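Local structure of topoisomerase I-like protein (Leishmania donovani, 2B9S) at residues 67-72 with 162-167; 185-190 with 212-217; 318-323 with 336-341. The protein probably relaxes supercoiled DNA by transiently nicking and resealing one strand, as one subunit of a heterodimeric type IB topoisomerase. All blocks are in the same frame, centred on the assembly; numbering follows the deposited sequence.

Interaction 1 of 3, residues 67-72 with 162-167; sequences KEHDYY and LFRGRG. With nucleotides of chain C; nucleotides of chain B.
Y71 and R164 mark the nearest backbone approach of segments 67-72 and 162-167, yet their CA atoms remain 8.3 Å apart, so it is side chains that join the 3-10 turn at 70-72 to the irregular loop opposite. The phenol of Y71 does most of the joining. Its OH donates to the carbonyl O of G165 at 2.6 Å; the acceptor sits at the ring edge, in the ring plane, whereas the hydroxyl stands well above the carbonyl plane. CG of R164 comes obliquely to 3.4 Å from CE2 of Y71. A bend in the R164 chain (chi3 95°) then brings one guanidinium face over CD2 of Y71, the two planes 69° apart. NH2 of R164 ends 3.4 Å from NE2 of H69, but the two make no hydrogen bond: NE2 is hydrogen-bonded to a DNA phosphate, and NH2 makes a weak, long ion pair with a phosphate. Next along the chain, backbone N of R166 donates to OP1 of DA14 of chain C at 2.9 Å, and its NH1 to O4' of DG2 of chain B at 3.0 Å. The imidazole is also held at its edge, ND1 of H69 accepting the backbone N-H of Y71 at 3.2 Å, nearly straight (170°) and in the ring plane. With ND1 occupied as an acceptor, the proton probably lies on NE2, where it can be offered to the phosphate.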
loop_
_atom_site.group_PDB
_atom_site.type_symbol
_atom_site.label_atom_id
_atom_site.label_comp_id
_atom_site.label_asym_id
_atom_site.label_seq_id
_atom_site.Cartn_x
_atom_site.Cartn_y
_atom_site.Cartn_z
ATOM N N LYS D 67 24.674 -8.541 1.133
ATOM C CA LYS D 67 25.836 -8.309 0.243
ATOM C C LYS D 67 25.552 -8.273 -1.278
ATOM O O LYS D 67 26.164 -7.507 -2.003
ATOM C CB LYS D 67 26.925 -9.351 0.522
ATOM C CG LYS D 67 28.268 -9.041 -0.111
ATOM C CD LYS D 67 29.160 -10.255 -0.089
ATOM C CE LYS D 67 30.567 -9.933 -0.619
ATOM N NZ LYS D 67 31.423 -11.173 -0.633
ATOM N N GLU D 68 24.635 -9.105 -1.750
ATOM C CA GLU D 68 24.362 -9.186 -3.183
ATOM C C GLU D 68 23.185 -8.284 -3.636
ATOM O O GLU D 68 22.851 -8.218 -4.820
ATOM C CB GLU D 68 24.169 -10.670 -3.604
ATOM N N HIS D 69 22.590 -7.564 -2.684
ATOM C CA HIS D 69 21.460 -6.688 -2.960
ATOM C C HIS D 69 21.947 -5.308 -3.374
ATOM O O HIS D 69 22.963 -4.846 -2.862
ATOM C CB HIS D 69 20.554 -6.553 -1.735
ATOM C CG HIS D 69 19.148 -6.198 -2.093
ATOM N ND1 HIS D 69 18.773 -4.921 -2.446
ATOM C CD2 HIS D 69 18.040 -6.968 -2.217
ATOM C CE1 HIS D 69 17.492 -4.919 -2.775
ATOM N NE2 HIS D 69 17.022 -6.148 -2.632
ATOM N N ASP D 70 21.214 -4.656 -4.278
ATOM C CA ASP D 70 21.509 -3.268 -4.718
ATOM C C ASP D 70 21.601 -2.257 -3.576
ATOM O O ASP D 70 22.394 -1.332 -3.640
ATOM C CB ASP D 70 20.447 -2.759 -5.713
ATOM C CG ASP D 70 20.522 -3.455 -7.090
ATOM O OD1 ASP D 70 21.474 -4.224 -7.355
ATOM O OD2 ASP D 70 19.606 -3.228 -7.914
ATOM N N TYR D 71 20.766 -2.425 -2.552
ATOM C CA TYR D 71 20.814 -1.580 -1.346
ATOM C C TYR D 71 22.210 -1.484 -0.729
ATOM O O TYR D 71 22.636 -0.408 -0.285
ATOM C CB TYR D 71 19.867 -2.135 -0.274
ATOM C CG TYR D 71 18.424 -1.715 -0.365
ATOM C CD1 TYR D 71 18.064 -0.362 -0.413
ATOM C CD2 TYR D 71 17.402 -2.671 -0.330
ATOM C CE1 TYR D 71 16.705 0.037 -0.454
ATOM C CE2 TYR D 71 16.037 -2.286 -0.385
ATOM C CZ TYR D 71 15.702 -0.929 -0.438
ATOM O OH TYR D 71 14.367 -0.546 -0.484
ATOM N N TYR D 72 22.897 -2.623 -0.679
ATOM C CA TYR D 72 24.212 -2.766 -0.025
ATOM C C TYR D 72 25.276 -1.820 -0.564
ATOM O O TYR D 72 26.194 -1.442 0.165
ATOM C CB TYR D 72 24.698 -4.202 -0.210
ATOM C CG TYR D 72 25.854 -4.655 0.659
ATOM C CD1 TYR D 72 27.183 -4.634 0.181
ATOM C CD2 TYR D 72 25.619 -5.177 1.926
ATOM C CE1 TYR D 72 28.243 -5.092 0.973
ATOM C CE2 TYR D 72 26.656 -5.645 2.717
ATOM C CZ TYR D 72 27.965 -5.602 2.246
ATOM O OH TYR D 72 28.966 -6.081 3.072
ATOM N N LEU D 162 16.726 -3.688 8.537
ATOM C CA LEU D 162 17.158 -2.451 7.891
ATOM C C LEU D 162 16.052 -1.958 6.963
ATOM O O LEU D 162 15.611 -2.684 6.065
ATOM C CB LEU D 162 18.472 -2.699 7.127
ATOM C CG LEU D 162 19.594 -3.295 7.981
ATOM C CD1 LEU D 162 20.943 -3.429 7.167
ATOM C CD2 LEU D 162 19.727 -2.465 9.299
ATOM N N PHE D 163 15.576 -0.746 7.217
ATOM C CA PHE D 163 14.459 -0.133 6.467
ATOM C C PHE D 163 14.601 -0.137 4.942
ATOM O O PHE D 163 15.522 0.468 4.396
ATOM C CB PHE D 163 14.231 1.307 6.942
ATOM C CG PHE D 163 13.095 2.019 6.223
ATOM C CD1 PHE D 163 13.332 3.168 5.468
ATOM C CD2 PHE D 163 11.802 1.532 6.302
ATOM C CE1 PHE D 163 12.297 3.815 4.824
ATOM C CE2 PHE D 163 10.748 2.170 5.662
ATOM C CZ PHE D 163 10.994 3.311 4.923
ATOM N N ARG D 164 13.658 -0.794 4.265
ATOM C CA ARG D 164 13.683 -0.895 2.807
ATOM C C ARG D 164 12.793 0.136 2.133
ATOM O O ARG D 164 11.689 -0.159 1.663
ATOM C CB ARG D 164 13.457 -2.342 2.332
ATOM C CG ARG D 164 14.708 -3.185 2.623
ATOM C CD ARG D 164 14.438 -4.648 2.884
ATOM N NE ARG D 164 14.580 -5.432 1.673
ATOM C CZ ARG D 164 15.492 -6.371 1.450
ATOM N NH1 ARG D 164 16.393 -6.700 2.369
ATOM N NH2 ARG D 164 15.483 -7.000 0.284
ATOM N N GLY D 165 13.304 1.365 2.090
ATOM C CA GLY D 165 12.605 2.445 1.434
ATOM C C GLY D 165 12.665 2.338 -0.073
ATOM O O GLY D 165 13.676 1.938 -0.644
ATOM N N ARG D 166 11.550 2.683 -0.704
ATOM C CA ARG D 166 11.411 2.714 -2.150
ATOM C C ARG D 166 12.030 3.974 -2.735
ATOM O O ARG D 166 11.966 5.046 -2.138
ATOM C CB ARG D 166 9.922 2.674 -2.530
ATOM C CG ARG D 166 9.120 1.484 -2.004
ATOM C CD ARG D 166 9.591 0.154 -2.521
ATOM N NE ARG D 166 8.714 -0.923 -2.031
ATOM C CZ ARG D 166 7.657 -1.424 -2.681
ATOM N NH1 ARG D 166 7.316 -0.982 -3.881
ATOM N NH2 ARG D 166 6.928 -2.371 -2.107
ATOM N N GLY D 167 12.577 3.856 -3.932
ATOM C CA GLY D 167 13.217 4.972 -4.621
ATOM C C GLY D 167 14.335 5.634 -3.827
ATOM O O GLY D 167 15.149 4.963 -3.190
ATOM P P DA C 14 8.314 3.617 1.645
ATOM O OP1 DA C 14 9.369 3.970 0.679
ATOM O OP2 DA C 14 8.340 4.267 2.953
ATOM O "O5'" DA C 14 6.874 3.761 0.996
ATOM C "C5'" DA C 14 6.647 3.611 -0.413
ATOM C "C4'" DA C 14 5.261 4.158 -0.706
ATOM O "O4'" DA C 14 4.250 3.445 0.066
ATOM C "C3'" DA C 14 5.089 5.604 -0.289
ATOM O "O3'" DA C 14 4.316 6.249 -1.290
ATOM C "C2'" DA C 14 4.334 5.516 1.050
ATOM C "C1'" DA C 14 3.394 4.341 0.778
ATOM N N9 DA C 14 2.781 3.698 1.964
ATOM C C8 DA C 14 3.358 3.396 3.183
ATOM N N7 DA C 14 2.545 2.798 4.055
ATOM C C5 DA C 14 1.337 2.721 3.356
ATOM C C6 DA C 14 0.057 2.197 3.676
ATOM N N6 DA C 14 -0.282 1.635 4.843
ATOM N N1 DA C 14 -0.917 2.280 2.747
ATOM C C2 DA C 14 -0.639 2.818 1.549
ATOM N N3 DA C 14 0.531 3.332 1.135
ATOM C C4 DA C 14 1.479 3.256 2.081
ATOM P P DG B 2 2.227 -0.653 -8.588
ATOM O OP1 DG B 2 2.538 0.147 -9.784
ATOM O OP2 DG B 2 1.227 -1.761 -8.628
ATOM O "O5'" DG B 2 3.576 -1.264 -7.964
ATOM C "C5'" DG B 2 4.687 -0.469 -7.723
ATOM C "C4'" DG B 2 5.763 -1.279 -7.033
ATOM O "O4'" DG B 2 5.254 -1.868 -5.822
ATOM C "C3'" DG B 2 6.358 -2.443 -7.821
ATOM O "O3'" DG B 2 7.723 -2.480 -7.449
ATOM C "C2'" DG B 2 5.619 -3.677 -7.282
ATOM C "C1'" DG B 2 5.431 -3.277 -5.831
ATOM N N9 DG B 2 4.247 -3.892 -5.239
ATOM C C8 DG B 2 2.995 -3.998 -5.822
ATOM N N7 DG B 2 2.129 -4.590 -5.049
ATOM C C5 DG B 2 2.862 -4.874 -3.894
ATOM C C6 DG B 2 2.458 -5.524 -2.723
ATOM O O6 DG B 2 1.335 -5.959 -2.470
ATOM N N1 DG B 2 3.482 -5.629 -1.784
ATOM C C2 DG B 2 4.765 -5.154 -1.962
ATOM N N2 DG B 2 5.606 -5.352 -0.950
ATOM N N3 DG B 2 5.166 -4.541 -3.057
ATOM C C4 DG B 2 4.159 -4.441 -3.980
ATOM P P DA C 13 8.126 -1.326 6.362
ATOM O OP1 DA C 13 9.337 -2.106 6.673
ATOM O OP2 DA C 13 7.491 -0.540 7.403
ATOM O "O5'" DA C 13 8.431 -0.339 5.127
ATOM C "C5'" DA C 13 8.880 -0.830 3.862
ATOM C "C4'" DA C 13 8.155 -0.077 2.766
ATOM O "O4'" DA C 13 6.822 -0.604 2.557
ATOM C "C3'" DA C 13 7.959 1.412 3.031
ATOM O "O3'" DA C 13 8.390 2.031 1.855
ATOM C "C2'" DA C 13 6.449 1.566 3.361
ATOM C "C1'" DA C 13 5.860 0.446 2.509
ATOM N N9 DA C 13 4.601 -0.098 3.022
ATOM C C8 DA C 13 4.439 -0.644 4.274
ATOM N N7 DA C 13 3.223 -1.049 4.509
ATOM C C5 DA C 13 2.549 -0.788 3.314
ATOM C C6 DA C 13 1.199 -0.995 2.921
ATOM N N6 DA C 13 0.295 -1.582 3.706
ATOM N N1 DA C 13 0.824 -0.599 1.690
ATOM C C2 DA C 13 1.754 -0.032 0.875
ATOM N N3 DA C 13 3.043 0.221 1.138
ATOM C C4 DA C 13 3.384 -0.181 2.385
#

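Interaction 2 of 3, residues 185-190 with 212-217; sequences TINIGE and VTWLAM. With nucleotides of chain A.
With CG of N187 opposite its backbone N (chi1 -168°) and the indole of W214 in the crowded position between backbone N and carbonyl carbon (chi1 54°), the ring reaches across to strand 185-187, beside the asparagine. CB of N187 thus rests 3.5 Å from CZ3 of W214, over the same indole face that receives CG2 of V212; CB of M217 lies against the opposite face. The N187 amide is gripped at both ends. ND2 donates to the carbonyl O of W214 at 3.1 Å, approaching nearly along the C=O axis (172°), with the same nitrogen 3.5 Å from CG2 of V212, and OD1 accepts from the backbone N of D209 and from NE2 of Q207. Such a fixed amide links the pairing to Q207, at the end of strand 205-207, and to D209 just beyond it.

The backbones are antiparallel. At the hydrogen-bonded pair, N of T185 reaches O of M217 at 2.8 Å and N of M217 reaches O of T185 at 3.0 Å; one further bond, N of N187 to O of L215 at 2.9 Å, comes from well above the carbonyl plane, and the regular pairing goes no further. I186 and A216 put their apolar side chains on one face of the sheet, T185 and M217 on the other. Beside this ladder the chain grips DNA: N of T213 donates to OP2 of DC8 of chain A at 2.9 Å, and OG1 of T213 to that same oxygen at 2.7 Å, while the indole edge of W214 borders DA7 of chain A.

In the four-stranded mixed sheet these two strands are the inner pair, with 205-207 flanking T185 and I186, and 226-229 flanking A216 and M217, where Y228 also meets the W214 ring.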
loop_
_atom_site.group_PDB
_atom_site.type_symbol
_atom_site.label_atom_id
_atom_site.label_comp_id
_atom_site.label_asym_id
_atom_site.label_seq_id
_atom_site.Cartn_x
_atom_site.Cartn_y
_atom_site.Cartn_z
ATOM N N THR D 185 -0.504 -1.749 21.656
ATOM C CA THR D 185 -1.822 -1.455 22.227
ATOM C C THR D 185 -2.785 -2.499 21.670
ATOM O O THR D 185 -2.856 -2.721 20.456
ATOM C CB THR D 185 -2.288 -0.009 21.881
ATOM O OG1 THR D 185 -1.344 0.932 22.412
ATOM C CG2 THR D 185 -3.663 0.307 22.472
ATOM N N ILE D 186 -3.499 -3.155 22.575
ATOM C CA ILE D 186 -4.508 -4.150 22.220
ATOM C C ILE D 186 -5.884 -3.485 22.186
ATOM O O ILE D 186 -6.264 -2.754 23.106
ATOM C CB ILE D 186 -4.465 -5.348 23.212
ATOM C CG1 ILE D 186 -3.149 -6.134 23.056
ATOM C CG2 ILE D 186 -5.690 -6.237 23.057
ATOM C CD1 ILE D 186 -3.075 -7.128 21.883
ATOM N N ASN D 187 -6.603 -3.693 21.085
ATOM C CA ASN D 187 -7.997 -3.264 20.985
ATOM C C ASN D 187 -8.882 -4.498 20.942
ATOM O O ASN D 187 -8.755 -5.329 20.036
ATOM C CB ASN D 187 -8.255 -2.401 19.749
ATOM C CG ASN D 187 -9.607 -1.715 19.793
ATOM O OD1 ASN D 187 -9.894 -0.980 20.717
ATOM N ND2 ASN D 187 -10.429 -1.944 18.785
ATOM N N ILE D 188 -9.772 -4.598 21.930
ATOM C CA ILE D 188 -10.603 -5.787 22.149
ATOM C C ILE D 188 -11.937 -5.420 22.850
ATOM O O ILE D 188 -12.083 -4.302 23.354
ATOM C CB ILE D 188 -9.784 -6.840 22.952
ATOM C CG1 ILE D 188 -10.300 -8.261 22.696
ATOM C CG2 ILE D 188 -9.614 -6.417 24.420
ATOM C CD1 ILE D 188 -9.381 -9.337 23.149
ATOM N N GLY D 189 -12.900 -6.349 22.880
ATOM C CA GLY D 189 -14.173 -6.121 23.594
ATOM C C GLY D 189 -14.022 -6.083 25.103
ATOM O O GLY D 189 -13.220 -6.822 25.663
ATOM N N GLU D 190 -14.799 -5.223 25.761
ATOM C CA GLU D 190 -14.820 -5.102 27.236
ATOM C C GLU D 190 -14.981 -6.438 27.985
ATOM O O GLU D 190 -14.462 -6.604 29.079
ATOM C CB GLU D 190 -15.970 -4.197 27.714
ATOM C CG GLU D 190 -16.248 -2.954 26.918
ATOM C CD GLU D 190 -17.090 -3.231 25.690
ATOM O OE1 GLU D 190 -18.347 -3.241 25.777
ATOM O OE2 GLU D 190 -16.472 -3.440 24.633
ATOM N N VAL D 212 -13.297 1.659 15.947
ATOM C CA VAL D 212 -12.171 1.249 15.080
ATOM C C VAL D 212 -12.205 -0.254 14.747
ATOM O O VAL D 212 -12.927 -1.007 15.399
ATOM C CB VAL D 212 -10.750 1.741 15.624
ATOM C CG1 VAL D 212 -10.736 3.274 15.773
ATOM C CG2 VAL D 212 -10.348 1.055 16.937
ATOM N N THR D 213 -11.422 -0.673 13.744
ATOM C CA THR D 213 -11.482 -2.029 13.161
ATOM C C THR D 213 -10.196 -2.827 13.383
ATOM O O THR D 213 -10.029 -3.932 12.837
ATOM C CB THR D 213 -11.698 -2.015 11.621
ATOM O OG1 THR D 213 -10.561 -1.416 10.978
ATOM C CG2 THR D 213 -12.944 -1.279 11.222
ATOM N N TRP D 214 -9.267 -2.252 14.146
ATOM C CA TRP D 214 -7.972 -2.881 14.366
ATOM C C TRP D 214 -7.910 -3.611 15.693
ATOM O O TRP D 214 -8.605 -3.224 16.647
ATOM C CB TRP D 214 -6.828 -1.863 14.247
ATOM C CG TRP D 214 -6.898 -0.608 15.090
ATOM C CD1 TRP D 214 -7.367 0.623 14.693
ATOM C CD2 TRP D 214 -6.381 -0.422 16.432
ATOM N NE1 TRP D 214 -7.210 1.535 15.718
ATOM C CE2 TRP D 214 -6.601 0.921 16.782
ATOM C CE3 TRP D 214 -5.767 -1.265 17.362
ATOM C CZ2 TRP D 214 -6.241 1.437 18.025
ATOM C CZ3 TRP D 214 -5.405 -0.756 18.589
ATOM C CH2 TRP D 214 -5.632 0.584 18.912
ATOM N N LEU D 215 -7.083 -4.663 15.748
ATOM C CA LEU D 215 -6.986 -5.510 16.941
ATOM C C LEU D 215 -5.751 -5.177 17.770
ATOM O O LEU D 215 -5.690 -5.455 18.981
ATOM C CB LEU D 215 -6.956 -7.007 16.568
ATOM C CG LEU D 215 -7.889 -7.528 15.475
ATOM C CD1 LEU D 215 -7.803 -9.074 15.293
ATOM C CD2 LEU D 215 -9.319 -7.081 15.687
ATOM N N ALA D 216 -4.750 -4.606 17.112
ATOM C CA ALA D 216 -3.521 -4.200 17.779
ATOM C C ALA D 216 -2.816 -3.102 16.974
ATOM O O ALA D 216 -3.037 -2.970 15.763
ATOM C CB ALA D 216 -2.599 -5.427 18.015
ATOM N N MET D 217 -1.973 -2.322 17.659
ATOM C CA MET D 217 -1.286 -1.164 17.075
ATOM C C MET D 217 0.055 -0.999 17.765
ATOM O O MET D 217 0.174 -1.225 18.968
ATOM C CB MET D 217 -2.136 0.110 17.245
ATOM C CG MET D 217 -1.549 1.424 16.682
ATOM S SD MET D 217 -0.344 2.312 17.737
ATOM C CE MET D 217 -1.386 2.938 19.050
ATOM P P DC A 8 -10.342 2.225 11.126
ATOM O OP1 DC A 8 -11.501 3.012 11.501
ATOM O OP2 DC A 8 -9.971 1.063 11.985
ATOM O "O5'" DC A 8 -10.325 1.549 9.675
ATOM C "C5'" DC A 8 -10.794 2.086 8.501
ATOM C "C4'" DC A 8 -9.704 2.339 7.443
ATOM O "O4'" DC A 8 -8.468 2.884 7.945
ATOM C "C3'" DC A 8 -9.209 1.239 6.525
ATOM O "O3'" DC A 8 -10.275 0.823 5.655
ATOM C "C2'" DC A 8 -8.175 2.064 5.753
ATOM C "C1'" DC A 8 -7.750 3.144 6.753
ATOM N N1 DC A 8 -6.264 3.139 6.984
ATOM C C2 DC A 8 -5.453 3.796 6.044
ATOM O O2 DC A 8 -5.983 4.366 5.079
ATOM N N3 DC A 8 -4.108 3.796 6.218
ATOM C C4 DC A 8 -3.563 3.170 7.271
ATOM N N4 DC A 8 -2.230 3.224 7.375
ATOM C C5 DC A 8 -4.367 2.472 8.247
ATOM C C6 DC A 8 -5.707 2.476 8.058
ATOM P P DA A 7 -6.516 5.157 15.738
ATOM O OP1 DA A 7 -7.605 4.959 16.722
ATOM O OP2 DA A 7 -5.210 4.481 15.876
ATOM O "O5'" DA A 7 -7.099 4.778 14.318
ATOM C "C5'" DA A 7 -8.224 5.448 13.810
ATOM C "C4'" DA A 7 -8.480 5.004 12.384
ATOM O "O4'" DA A 7 -7.640 5.796 11.511
ATOM C "C3'" DA A 7 -8.194 3.542 12.020
ATOM O "O3'" DA A 7 -9.099 3.207 10.988
ATOM C "C2'" DA A 7 -6.848 3.609 11.352
ATOM C "C1'" DA A 7 -7.046 4.923 10.585
ATOM N N9 DA A 7 -5.789 5.494 10.088
ATOM C C8 DA A 7 -4.601 5.478 10.750
ATOM N N7 DA A 7 -3.646 6.040 10.078
ATOM C C5 DA A 7 -4.218 6.433 8.902
ATOM C C6 DA A 7 -3.686 7.088 7.788
ATOM N N6 DA A 7 -2.395 7.445 7.707
ATOM N N1 DA A 7 -4.524 7.337 6.767
ATOM C C2 DA A 7 -5.811 6.986 6.885
ATOM N N3 DA A 7 -6.414 6.347 7.887
ATOM C C4 DA A 7 -5.552 6.102 8.879
HETATM O O HOH W 1 0.884 1.272 21.235
#

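Interaction 3 of 3, residues 318-323 with 336-341; sequences DNIVRF and DVAVLP
R322 and D336 set their flat groups edge to edge, guanidinium and carboxylate planes only 15° apart. NE of R322 donates to OD2 of D336 at 2.9 Å and NH2 of R322 to OD1 of D336 at 3.0 Å, a side-on, two-pronged salt bridge in which both oxygens are met on their syn side. The arginine reaches this pose by an extended start and a bend at chi3 (-68°), which turns NE toward the D336 carboxylate. The other flat group, the F323 ring, has its CD2 3.8 Å from CG2 of V337 and meets F283 edge-to-face.

Both pairs belong to a beta hairpin, strands 320-326 and 332-338, whose short segments run at 153° to each other. At its hydrogen-bonded pair, N of V321 meets O of V337 at 2.7 Å and N of V337 meets O of V321 at 2.7 Å. I320 and A338 share the face of R322 and D336. The face bearing V321 and V337 is the apolar one: CG2 of V321 packs 3.8 Å from CG2 of V339, with L347 of helix 341-351 against V321 and L287 of helix 272-287 against V337. Past the strand, N of V339 still donates to O of N319 at 2.9 Å. N319 lays ND2 3.7 Å from CB of P341, the first residue of helix 341-351, which L340 precedes as N-cap.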
loop_
_atom_site.group_PDB
_atom_site.type_symbol
_atom_site.label_atom_id
_atom_site.label_comp_id
_atom_site.label_asym_id
_atom_site.label_seq_id
_atom_site.Cartn_x
_atom_site.Cartn_y
_atom_site.Cartn_z
ATOM N N ASP D 318 1.279 21.288 -30.112
ATOM C CA ASP D 318 -0.157 21.253 -30.460
ATOM C C ASP D 318 -1.108 20.925 -29.298
ATOM O O ASP D 318 -1.834 19.922 -29.333
ATOM C CB ASP D 318 -0.406 20.353 -31.681
ATOM C CG ASP D 318 0.373 20.813 -32.915
ATOM O OD1 ASP D 318 0.119 21.940 -33.403
ATOM O OD2 ASP D 318 1.243 20.046 -33.398
ATOM N N ASN D 319 -1.119 21.807 -28.295
ATOM C CA ASN D 319 -1.906 21.632 -27.061
ATOM C C ASN D 319 -1.569 20.354 -26.299
ATOM O O ASN D 319 -2.378 19.821 -25.552
ATOM C CB ASN D 319 -3.412 21.721 -27.334
ATOM C CG ASN D 319 -3.851 23.118 -27.677
ATOM O OD1 ASN D 319 -3.199 24.098 -27.295
ATOM N ND2 ASN D 319 -4.956 23.229 -28.404
ATOM N N ILE D 320 -0.349 19.887 -26.494
ATOM C CA ILE D 320 0.133 18.667 -25.889
ATOM C C ILE D 320 0.992 18.997 -24.644
ATOM O O ILE D 320 1.908 19.830 -24.700
ATOM C CB ILE D 320 0.846 17.792 -26.955
ATOM C CG1 ILE D 320 -0.211 17.157 -27.865
ATOM C CG2 ILE D 320 1.710 16.702 -26.318
ATOM C CD1 ILE D 320 0.309 16.682 -29.201
ATOM N N VAL D 321 0.628 18.385 -23.514
ATOM C CA VAL D 321 1.428 18.440 -22.296
ATOM C C VAL D 321 2.158 17.116 -22.133
ATOM O O VAL D 321 1.544 16.063 -22.145
ATOM C CB VAL D 321 0.590 18.737 -21.042
ATOM C CG1 VAL D 321 1.500 19.146 -19.870
ATOM C CG2 VAL D 321 -0.399 19.841 -21.308
ATOM N N ARG D 322 3.481 17.189 -22.039
ATOM C CA ARG D 322 4.323 16.069 -21.643
ATOM C C ARG D 322 4.553 16.065 -20.115
ATOM O O ARG D 322 5.263 16.937 -19.580
ATOM C CB ARG D 322 5.665 16.148 -22.352
ATOM C CG ARG D 322 6.581 14.997 -22.039
ATOM C CD ARG D 322 7.706 14.919 -23.037
ATOM N NE ARG D 322 7.225 14.535 -24.365
ATOM C CZ ARG D 322 7.944 14.603 -25.491
ATOM N NH1 ARG D 322 9.195 15.049 -25.478
ATOM N NH2 ARG D 322 7.398 14.232 -26.646
ATOM N N PHE D 323 3.950 15.078 -19.446
ATOM C CA PHE D 323 4.159 14.784 -18.016
ATOM C C PHE D 323 5.367 13.856 -17.818
ATOM O O PHE D 323 5.503 12.859 -18.520
ATOM C CB PHE D 323 2.923 14.077 -17.442
ATOM C CG PHE D 323 1.702 14.954 -17.335
ATOM C CD1 PHE D 323 1.365 15.545 -16.124
ATOM C CD2 PHE D 323 0.882 15.174 -18.439
ATOM C CE1 PHE D 323 0.239 16.347 -16.006
ATOM C CE2 PHE D 323 -0.236 15.976 -18.335
ATOM C CZ PHE D 323 -0.559 16.569 -17.119
ATOM N N ASP D 336 2.291 11.873 -22.853
ATOM C CA ASP D 336 1.981 13.041 -23.693
ATOM C C ASP D 336 0.480 13.148 -23.835
ATOM O O ASP D 336 -0.164 12.214 -24.312
ATOM C CB ASP D 336 2.617 12.908 -25.073
ATOM C CG ASP D 336 4.119 13.025 -25.034
ATOM O OD1 ASP D 336 4.736 12.890 -26.108
ATOM O OD2 ASP D 336 4.689 13.255 -23.945
ATOM N N VAL D 337 -0.072 14.275 -23.398
ATOM C CA VAL D 337 -1.515 14.437 -23.271
ATOM C C VAL D 337 -1.979 15.666 -24.041
ATOM O O VAL D 337 -1.489 16.782 -23.803
ATOM C CB VAL D 337 -1.965 14.584 -21.769
ATOM C CG1 VAL D 337 -3.485 14.641 -21.644
ATOM C CG2 VAL D 337 -1.429 13.443 -20.926
ATOM N N ALA D 338 -2.928 15.454 -24.957
ATOM C CA ALA D 338 -3.568 16.533 -25.676
ATOM C C ALA D 338 -4.680 17.079 -24.800
ATOM O O ALA D 338 -5.644 16.375 -24.498
ATOM C CB ALA D 338 -4.115 16.029 -27.012
ATOM N N VAL D 339 -4.537 18.320 -24.356
ATOM C CA VAL D 339 -5.508 18.909 -23.424
ATOM C C VAL D 339 -6.373 19.955 -24.103
ATOM O O VAL D 339 -6.022 20.480 -25.176
ATOM C CB VAL D 339 -4.825 19.530 -22.147
ATOM C CG1 VAL D 339 -4.040 18.463 -21.360
ATOM C CG2 VAL D 339 -3.932 20.704 -22.510
ATOM N N LEU D 340 -7.499 20.269 -23.461
ATOM C CA LEU D 340 -8.306 21.417 -23.859
ATOM C C LEU D 340 -7.404 22.648 -24.037
ATOM O O LEU D 340 -6.489 22.859 -23.240
ATOM C CB LEU D 340 -9.397 21.685 -22.825
ATOM C CG LEU D 340 -10.424 20.571 -22.590
ATOM C CD1 LEU D 340 -11.475 21.013 -21.596
ATOM C CD2 LEU D 340 -11.077 20.118 -23.914
ATOM N N PRO D 341 -7.623 23.434 -25.116
ATOM C CA PRO D 341 -6.853 24.683 -25.285
ATOM C C PRO D 341 -6.952 25.646 -24.096
ATOM O O PRO D 341 -5.998 26.362 -23.820
ATOM C CB PRO D 341 -7.445 25.320 -26.561
ATOM C CG PRO D 341 -8.630 24.497 -26.941
ATOM C CD PRO D 341 -8.530 23.168 -26.254
#

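Interactions 1 and 2 lie in the DNA-binding fragment and touch nucleic acid directly, although their centres are 33 Å apart; interaction 3 belongs to the catalytic core range, its nearest atom about 14 Å from the DNA. Interaction 2 is the buried one, the others partly buried. No two share a helix or strand: 2 and 3 each pair neighbouring strands of separate sheets, and 1 joins loops. Segments 67-72 and 162-167 meet through a phenol bonded to a backbone carbonyl, with H69 on a phosphate and R166 on a phosphate and a sugar oxygen. Interaction 2 adds a buried amide and an indole; interaction 3 sets a salt bridge opposite its apolar face.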